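Local structure of transcriptional regulator (TetR/AcrR family) (Bacillus halodurans, 5GP9) at residues Leu45-Asn49 against Lys50-Leu54. The protein probably represses fatty acid degradation genes as a TetR-family regulator, binding operator DNA through a helix-turn-helix domain and responding to a fatty acyl effector. Numbering follows the deposited sequence.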
loop_
_atom_site.group_PDB
_atom_site.type_symbol
_atom_site.label_atom_id
_atom_site.label_comp_id
_atom_site.label_asym_id
_atom_site.label_seq_id
_atom_site.Cartn_x
_atom_site.Cartn_y
_atom_site.Cartn_z
ATOM N N LEU A 45 7.271 30.378 12.145
ATOM C CA LEU A 45 6.045 31.070 12.426
ATOM C C LEU A 45 4.827 30.257 11.983
ATOM O O LEU A 45 3.745 30.422 12.522
ATOM C CB LEU A 45 6.006 32.411 11.686
ATOM C CG LEU A 45 7.041 33.488 12.042
ATOM C CD1 LEU A 45 6.606 34.853 11.466
ATOM C CD2 LEU A 45 7.231 33.562 13.545
ATOM N N TYR A 46 5.013 29.381 10.984
ATOM C CA TYR A 46 3.926 28.627 10.375
ATOM C C TYR A 46 3.832 27.190 10.884
ATOM O O TYR A 46 2.735 26.692 11.053
ATOM C CB TYR A 46 4.086 28.640 8.845
ATOM C CG TYR A 46 3.554 29.912 8.202
ATOM C CD1 TYR A 46 4.301 31.089 8.183
ATOM C CD2 TYR A 46 2.292 29.895 7.516
ATOM C CE1 TYR A 46 3.769 32.278 7.629
ATOM C CE2 TYR A 46 1.783 31.058 6.918
ATOM C CZ TYR A 46 2.507 32.226 6.928
ATOM O OH TYR A 46 1.945 33.373 6.334
ATOM N N PHE A 47 4.984 26.578 11.105
ATOM C CA PHE A 47 5.191 25.163 11.408
ATOM C C PHE A 47 6.333 24.936 12.440
ATOM O O PHE A 47 7.409 25.525 12.312
ATOM C CB PHE A 47 5.584 24.418 10.131
ATOM C CG PHE A 47 4.583 24.581 9.019
ATOM C CD1 PHE A 47 3.378 23.918 9.018
ATOM C CD2 PHE A 47 4.879 25.428 7.971
ATOM C CE1 PHE A 47 2.425 24.129 8.035
ATOM C CE2 PHE A 47 3.964 25.557 6.965
ATOM C CZ PHE A 47 2.758 24.957 7.027
ATOM N N ASN A 48 6.156 23.974 13.348
ATOM C CA ASN A 48 7.171 23.673 14.404
ATOM C C ASN A 48 8.432 22.979 13.910
ATOM O O ASN A 48 9.526 23.248 14.375
ATOM C CB ASN A 48 6.492 22.842 15.546
ATOM C CG ASN A 48 5.475 23.665 16.366
ATOM O OD1 ASN A 48 5.826 24.158 17.430
ATOM N ND2 ASN A 48 4.244 23.845 15.881
ATOM N N ASN A 49 8.314 22.085 12.928
ATOM C CA ASN A 49 9.399 21.292 12.473
ATOM C C ASN A 49 8.937 20.617 11.187
ATOM O O ASN A 49 7.789 20.828 10.757
ATOM C CB ASN A 49 9.818 20.219 13.530
ATOM C CG ASN A 49 8.779 19.136 13.721
ATOM O OD1 ASN A 49 7.565 19.320 13.422
ATOM N ND2 ASN A 49 9.238 17.974 14.277
ATOM N N LYS A 50 9.831 19.846 10.616
ATOM C CA LYS A 50 9.594 19.160 9.353
ATOM C C LYS A 50 8.323 18.306 9.348
ATOM O O LYS A 50 7.594 18.268 8.371
ATOM C CB LYS A 50 10.833 18.330 9.033
ATOM C CG LYS A 50 10.739 17.474 7.796
ATOM C CD LYS A 50 12.080 16.910 7.423
ATOM C CE LYS A 50 12.686 16.023 8.511
ATOM N NZ LYS A 50 13.675 15.180 7.800
ATOM N N GLU A 51 8.070 17.591 10.450
ATOM C CA GLU A 51 6.892 16.709 10.551
ATOM C C GLU A 51 5.642 17.419 10.523
ATOM O O GLU A 51 4.643 16.993 9.907
ATOM C CB GLU A 51 6.910 15.847 11.851
ATOM C CG GLU A 51 7.467 14.476 11.586
ATOM C CD GLU A 51 7.298 13.465 12.705
ATOM O OE1 GLU A 51 6.316 13.578 13.531
ATOM O OE2 GLU A 51 8.206 12.578 12.684
ATOM N N ASP A 52 5.651 18.558 11.174
ATOM C CA ASP A 52 4.483 19.347 11.230
ATOM C C ASP A 52 4.142 19.893 9.822
ATOM O O ASP A 52 2.916 19.965 9.468
ATOM C CB ASP A 52 4.697 20.498 12.201
ATOM C CG ASP A 52 3.486 21.339 12.376
ATOM O OD1 ASP A 52 2.333 20.873 12.279
ATOM O OD2 ASP A 52 3.640 22.529 12.594
ATOM N N VAL A 53 5.185 20.231 9.068
ATOM C CA VAL A 53 5.018 20.725 7.627
ATOM C C VAL A 53 4.351 19.628 6.785
ATOM O O VAL A 53 3.303 19.856 6.130
ATOM C CB VAL A 53 6.356 21.092 6.925
ATOM C CG1 VAL A 53 6.072 21.579 5.482
ATOM C CG2 VAL A 53 7.172 22.164 7.688
ATOM N N LEU A 54 4.906 18.448 6.913
ATOM C CA LEU A 54 4.382 17.221 6.243
ATOM C C LEU A 54 2.952 16.834 6.569
ATOM O O LEU A 54 2.129 16.680 5.672
ATOM C CB LEU A 54 5.365 16.085 6.450
ATOM C CG LEU A 54 5.110 14.715 5.761
ATOM C CD1 LEU A 54 5.188 14.863 4.266
ATOM C CD2 LEU A 54 6.066 13.663 6.238
HETATM O O HOH W 1 1.882 24.219 12.153
#
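Phe47 packs against Val53, its CG anti to the carbonyl carbon (chi1 -56°). This puts one ring face over Val53 CA, a CH-pi contact with 4.3 Å from Val53 CA to the Phe47 ring centroid. Phe47 CB also packs on Val53 CG2 at 3.7 Å. Asp52 OD2 lies at the edge of the same ring, near its plane. Ile11 and Ala15 of helix 8-26 touch Phe47 and Val53 respectively. Asn48 donates its backbone N-H to Asp52 OD2 (N to OD2 3.0 Å), a fairly straight bond (160°) to the anti lone pair. Asn49 is the N-cap of helix 50-74. Its chi1 of 69° turns the amide back over the first turn. There Asn49 OD1 accepts from Asp52 N at 3.0 Å, with the donor above the amide carbonyl plane. Asn49 O takes Val53 N at 3.2 Å, the first regular helical bond. Asp52 thus bonds in both directions, its N to the cap and its carboxylate to the linker between helices 40-46 and 50-74. These bonds tie the short link after the predicted DNA-binding motif to the first turn of helix 50-74, and would limit its movement. The N-terminal end of that helix and the Asn48 N-H would both probably stabilise a negative Asp52 carboxylate.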